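Local coordinates for pectinesterase (Aspergillus niger, PDB 5C1E), which removes the methyl esters of pectin, hydrolysing methyl-esterified polygalacturonate to galacturonate chains and methanol, and is probably involved in maceration and soft-rotting of plant tissue, at residues V119-N124 with D140-K145; A159-F164 with I184-R189. All coordinates share one frame; numbering follows the deposited sequence.

Interaction 1 of 2, residues V119-N124 with D140-K145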
loop_
_atom_site.group_PDB
_atom_site.type_symbol
_atom_site.label_atom_id
_atom_site.label_comp_id
_atom_site.label_asym_id
_atom_site.label_seq_id
_atom_site.Cartn_x
_atom_site.Cartn_y
_atom_site.Cartn_z
ATOM N N VAL A 119 9.531 1.116 7.474
ATOM C CA VAL A 119 8.708 1.204 6.278
ATOM C C VAL A 119 9.149 0.218 5.199
ATOM O O VAL A 119 10.332 0.074 4.925
ATOM C CB VAL A 119 8.711 2.641 5.737
ATOM C CG1 VAL A 119 7.938 2.778 4.434
ATOM C CG2 VAL A 119 8.105 3.567 6.784
ATOM N N ALA A 120 8.170 -0.465 4.602
ATOM C CA ALA A 120 8.437 -1.320 3.442
ATOM C C ALA A 120 8.464 -0.471 2.178
ATOM O O ALA A 120 9.475 -0.427 1.497
ATOM C CB ALA A 120 7.413 -2.425 3.330
ATOM N N LEU A 121 7.377 0.229 1.883
ATOM C CA LEU A 121 7.337 1.121 0.730
ATOM C C LEU A 121 6.698 2.449 1.088
ATOM O O LEU A 121 5.704 2.492 1.830
ATOM C CB LEU A 121 6.612 0.486 -0.470
ATOM C CG LEU A 121 6.563 1.351 -1.742
ATOM C CD1 LEU A 121 6.692 0.513 -2.996
ATOM C CD2 LEU A 121 5.299 2.195 -1.802
ATOM N N VAL A 122 7.310 3.538 0.615
ATOM C CA VAL A 122 6.675 4.839 0.725
ATOM C C VAL A 122 6.269 5.290 -0.672
ATOM O O VAL A 122 7.066 5.251 -1.630
ATOM C CB VAL A 122 7.517 5.909 1.482
ATOM C CG1 VAL A 122 8.945 5.957 1.012
ATOM C CG2 VAL A 122 6.881 7.293 1.362
ATOM N N GLY A 123 5.014 5.686 -0.772
ATOM C CA GLY A 123 4.488 6.308 -1.969
ATOM C C GLY A 123 4.375 7.793 -1.756
ATOM O O GLY A 123 3.577 8.242 -0.940
ATOM N N ASN A 124 5.185 8.564 -2.475
ATOM C CA ASN A 124 5.222 10.017 -2.288
ATOM C C ASN A 124 5.273 10.737 -3.631
ATOM O O ASN A 124 6.235 11.439 -3.949
ATOM C CB ASN A 124 6.402 10.388 -1.386
ATOM C CG ASN A 124 6.432 11.856 -1.022
ATOM O OD1 ASN A 124 5.410 12.531 -1.028
ATOM N ND2 ASN A 124 7.617 12.359 -0.720
ATOM N N ASP A 140 4.173 0.443 10.604
ATOM C CA ASP A 140 4.310 1.407 9.502
ATOM C C ASP A 140 4.719 0.776 8.138
ATOM O O ASP A 140 5.538 1.320 7.407
ATOM C CB ASP A 140 5.324 2.487 9.873
ATOM C CG ASP A 140 4.808 3.474 10.889
ATOM O OD1 ASP A 140 3.821 3.206 11.567
ATOM O OD2 ASP A 140 5.441 4.551 11.020
ATOM N N THR A 141 4.153 -0.378 7.805
ATOM C CA THR A 141 4.511 -1.074 6.557
ATOM C C THR A 141 4.416 -0.212 5.306
ATOM O O THR A 141 5.375 -0.123 4.555
ATOM C CB THR A 141 3.646 -2.325 6.335
ATOM O OG1 THR A 141 3.722 -3.185 7.494
ATOM C CG2 THR A 141 4.105 -3.065 5.082
ATOM N N LEU A 142 3.246 0.373 5.063
ATOM C CA LEU A 142 2.972 1.095 3.829
ATOM C C LEU A 142 2.704 2.562 4.099
ATOM O O LEU A 142 1.655 2.957 4.645
ATOM C CB LEU A 142 1.812 0.438 3.077
ATOM C CG LEU A 142 1.457 1.037 1.720
ATOM C CD1 LEU A 142 2.565 0.853 0.695
ATOM C CD2 LEU A 142 0.156 0.420 1.250
ATOM N N TYR A 143 3.674 3.375 3.716
ATOM C CA TYR A 143 3.600 4.797 3.961
ATOM C C TYR A 143 3.002 5.427 2.735
ATOM O O TYR A 143 3.717 5.701 1.781
ATOM C CB TYR A 143 4.988 5.340 4.234
ATOM C CG TYR A 143 5.085 6.755 4.779
ATOM C CD1 TYR A 143 3.960 7.506 5.135
ATOM C CD2 TYR A 143 6.324 7.333 4.961
ATOM C CE1 TYR A 143 4.090 8.799 5.648
ATOM C CE2 TYR A 143 6.463 8.609 5.481
ATOM C CZ TYR A 143 5.346 9.337 5.832
ATOM O OH TYR A 143 5.509 10.623 6.343
ATOM N N VAL A 144 1.673 5.578 2.742
ATOM C CA VAL A 144 0.988 6.269 1.652
ATOM C C VAL A 144 1.064 7.775 1.974
ATOM O O VAL A 144 0.117 8.394 2.434
ATOM C CB VAL A 144 -0.435 5.732 1.426
ATOM C CG1 VAL A 144 -0.353 4.275 0.965
ATOM C CG2 VAL A 144 -1.329 5.827 2.662
ATOM N N LYS A 145 2.245 8.329 1.764
ATOM C CA LYS A 145 2.603 9.606 2.357
ATOM C C LYS A 145 1.847 10.770 1.739
ATOM O O LYS A 145 1.309 11.631 2.449
ATOM C CB LYS A 145 4.120 9.837 2.222
ATOM C CG LYS A 145 4.574 11.188 2.747
ATOM C CD LYS A 145 6.093 11.309 2.696
ATOM C CE LYS A 145 6.542 12.512 3.506
ATOM N NZ LYS A 145 7.990 12.734 3.325
#
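Val122 and Tyr143 lie abreast on neighbouring strands, one coil apart in the right-handed parallel beta-helix of pectin methylesterases. Strands 121-124 and 142-145 run at 9° to each other, with axes 4.7 Å apart at closest approach. The strands are parallel, with Leu121 opposite Leu142 and Val122 opposite Tyr143: Tyr143 N donates to Leu121 O (2.9 Å), and Gly123 N donates to Tyr143 O, so the peptide units flanking Val122 both bond to Tyr143. Just before the strands, Thr141 O accepts from Ala120 N at 2.8 Å, in the carbonyl plane and on a lone pair; a second, weak bond from Leu121 N reaches the same oxygen.

With CG anti to the backbone N (chi1 -168°), the Tyr143 ring runs out beside Val122, both side chains pointing the same way. Tyr143 CB lies 3.9 Å from Val119 CG1. Val122 CG2 approaches the ring obliquely, 3.6 Å from Tyr143 CD2. Phe164 of the next coil stacks on the ring. On the other side of the sheet Leu121 and Leu142 touch through CD2 and CD1.

Lys145 stretches out fully. Its CB sits beside Gly123 O and Val122 CG2, 3.6 Å above the Tyr143 ring plane and offset toward the rim. CG passes Asn124 OD1, and NZ ends in a salt bridge with Asp89. Between them, Lys145 CD crosses the Asn124 amide, 3.8 Å from Asn124 CG.

Interaction 2 of 2, residues A159-F164 with I184-R189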
loop_
_atom_site.group_PDB
_atom_site.type_symbol
_atom_site.label_atom_id
_atom_site.label_comp_id
_atom_site.label_asym_id
_atom_site.label_seq_id
_atom_site.Cartn_x
_atom_site.Cartn_y
_atom_site.Cartn_z
ATOM N N ALA A 159 0.830 -4.700 11.515
ATOM C CA ALA A 159 0.101 -4.692 12.763
ATOM C C ALA A 159 -0.267 -3.295 13.247
ATOM O O ALA A 159 -1.389 -3.074 13.695
ATOM C CB ALA A 159 0.924 -5.387 13.829
ATOM N N VAL A 160 0.701 -2.381 13.197
ATOM C CA VAL A 160 0.583 -1.079 13.796
ATOM C C VAL A 160 0.729 0.035 12.767
ATOM O O VAL A 160 1.807 0.231 12.189
ATOM C CB VAL A 160 1.637 -0.918 14.906
ATOM C CG1 VAL A 160 1.566 0.480 15.517
ATOM C CG2 VAL A 160 1.406 -1.982 15.960
ATOM N N ASP A 161 -0.369 0.761 12.548
ATOM C CA ASP A 161 -0.412 1.915 11.646
ATOM C C ASP A 161 0.184 1.535 10.315
ATOM O O ASP A 161 1.010 2.256 9.779
ATOM C CB ASP A 161 0.359 3.112 12.224
ATOM C CG ASP A 161 -0.167 3.579 13.564
ATOM O OD1 ASP A 161 -1.326 3.258 13.945
ATOM O OD2 ASP A 161 0.588 4.325 14.239
ATOM N N TYR A 162 -0.190 0.371 9.798
ATOM C CA TYR A 162 0.526 -0.174 8.649
ATOM C C TYR A 162 0.099 0.335 7.268
ATOM O O TYR A 162 0.770 0.041 6.289
ATOM C CB TYR A 162 0.647 -1.697 8.723
ATOM C CG TYR A 162 -0.595 -2.566 8.684
ATOM C CD1 TYR A 162 -1.300 -2.869 9.842
ATOM C CD2 TYR A 162 -0.995 -3.165 7.505
ATOM C CE1 TYR A 162 -2.385 -3.708 9.824
ATOM C CE2 TYR A 162 -2.084 -4.017 7.469
ATOM C CZ TYR A 162 -2.768 -4.298 8.620
ATOM O OH TYR A 162 -3.838 -5.156 8.575
ATOM N N ILE A 163 -0.973 1.132 7.219
ATOM C CA ILE A 163 -1.309 1.963 6.048
ATOM C C ILE A 163 -1.479 3.360 6.622
ATOM O O ILE A 163 -2.388 3.591 7.404
ATOM C CB ILE A 163 -2.594 1.500 5.349
ATOM C CG1 ILE A 163 -2.446 0.051 4.884
ATOM C CG2 ILE A 163 -2.932 2.419 4.172
ATOM C CD1 ILE A 163 -3.743 -0.594 4.419
ATOM N N PHE A 164 -0.547 4.250 6.321
ATOM C CA PHE A 164 -0.476 5.530 7.023
ATOM C C PHE A 164 0.061 6.639 6.130
ATOM O O PHE A 164 0.809 6.379 5.195
ATOM C CB PHE A 164 0.350 5.390 8.342
ATOM C CG PHE A 164 1.842 5.348 8.133
ATOM C CD1 PHE A 164 2.444 4.227 7.564
ATOM C CD2 PHE A 164 2.638 6.415 8.497
ATOM C CE1 PHE A 164 3.806 4.199 7.342
ATOM C CE2 PHE A 164 4.001 6.392 8.273
ATOM C CZ PHE A 164 4.588 5.289 7.704
ATOM N N ILE A 184 -5.181 -0.551 11.653
ATOM C CA ILE A 184 -4.741 -0.768 10.292
ATOM C C ILE A 184 -4.340 0.558 9.643
ATOM O O ILE A 184 -3.252 0.679 9.115
ATOM C CB ILE A 184 -5.831 -1.442 9.445
ATOM C CG1 ILE A 184 -6.123 -2.844 9.965
ATOM C CG2 ILE A 184 -5.392 -1.520 7.998
ATOM C CD1 ILE A 184 -7.393 -3.461 9.433
ATOM N N THR A 185 -5.233 1.541 9.676
ATOM C CA THR A 185 -4.954 2.842 9.034
ATOM C C THR A 185 -4.569 3.920 10.043
ATOM O O THR A 185 -5.079 3.963 11.156
ATOM C CB THR A 185 -6.136 3.364 8.182
ATOM O OG1 THR A 185 -7.295 3.667 8.992
ATOM C CG2 THR A 185 -6.487 2.374 7.098
ATOM N N ALA A 186 -3.693 4.820 9.614
ATOM C CA ALA A 186 -3.364 5.997 10.384
ATOM C C ALA A 186 -3.196 7.201 9.451
ATOM O O ALA A 186 -2.081 7.593 9.092
ATOM C CB ALA A 186 -2.109 5.746 11.217
ATOM N N SER A 187 -4.326 7.774 9.048
ATOM C CA SER A 187 -4.316 8.898 8.119
ATOM C C SER A 187 -3.860 10.168 8.823
ATOM O O SER A 187 -4.280 10.442 9.946
ATOM C CB SER A 187 -5.690 9.131 7.504
ATOM O OG SER A 187 -5.759 10.399 6.869
ATOM N N SER A 188 -3.033 10.940 8.121
ATOM C CA SER A 188 -2.542 12.228 8.601
ATOM C C SER A 188 -3.235 13.420 7.911
ATOM O O SER A 188 -2.727 14.552 7.946
ATOM C CB SER A 188 -1.019 12.313 8.424
ATOM O OG SER A 188 -0.667 11.999 7.089
ATOM N N ARG A 189 -4.431 13.202 7.363
ATOM C CA ARG A 189 -5.230 14.320 6.885
ATOM C C ARG A 189 -5.476 15.284 8.051
ATOM O O ARG A 189 -5.890 14.865 9.140
ATOM C CB ARG A 189 -6.553 13.832 6.291
ATOM C CG ARG A 189 -7.440 14.947 5.777
ATOM C CD ARG A 189 -8.614 14.415 4.957
ATOM N NE ARG A 189 -9.488 15.496 4.496
ATOM C CZ ARG A 189 -10.556 15.978 5.152
ATOM N NH1 ARG A 189 -11.244 16.975 4.624
ATOM N NH2 ARG A 189 -10.960 15.476 6.320
#
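Ile163 and Phe164 pair with Thr185 and Ala186 in a buried parallel-strand contact between successive coils, immediately after the turn that carries Asp161. Two backbone bonds fix the register: Ile163 N donates to Ile184 O at 3.0 Å, and Ala186 N donates to Ile163 O at 2.8 Å. The second acceptor also receives a CA-H...O contact from Thr185 CA, 3.1 Å from Ile163 O, so this carbonyl has two partners on the facing strand.

Before the strand, Tyr162 CG sits between its own backbone N and carbonyl carbon (chi1 64°), which lays the ring alongside Ile184. The methyl Ile184 CG2 stands over one ring face in a CH-pi contact, 4.2 Å from the Tyr162 ring centroid and 24° off the normal. Ile184 CG1 lies 3.8 Å from Tyr162 CE1 and 3.5 Å from Tyr162 OH, which hydrogen-bonds Ser178. In this parallel beta-helix, the chain turns a corner at Ile184, and its side chain also packs on Ile176 and Tyr231 from other walls of the coil.

Ile163 and Thr185 share one face of the sheet, Phe164 and Ala186 the opposite one. The Phe164 ring leads away, leaving its CB to touch Ala186. The Ala186 methyl CB also packs against CB and the carboxylate carbon CG (3.7 Å) of Asp161, the predicted active-site aspartate. Asp161 OD1 forms a salt bridge with Arg221, while OD2 hydrogen-bonds a glycerol, probably from the crystallisation liquor.

How the interactions relate
Both interactions belong to one parallel sheet of the beta-helix, their centres about 10 Å apart. They follow in series along the chain: interaction 1 joins strands 121-124 and 142-146, and interaction 2 joins strands 163-165 and 182-187. Strands 142-146 and 163-165 are themselves neighbours, making four consecutive strands. The join is direct: Leu142 N probably hydrogen-bonds Tyr162 O (2.8 Å), and Asp140 N probably does so to Val160 O. Asp140 and the predicted active-site Asp161 lie in equivalent turns just before neighbouring strands, their side chains about 4 Å apart at their nearest atoms. This is consistent with stacked coils setting the spacing of the two carboxylates.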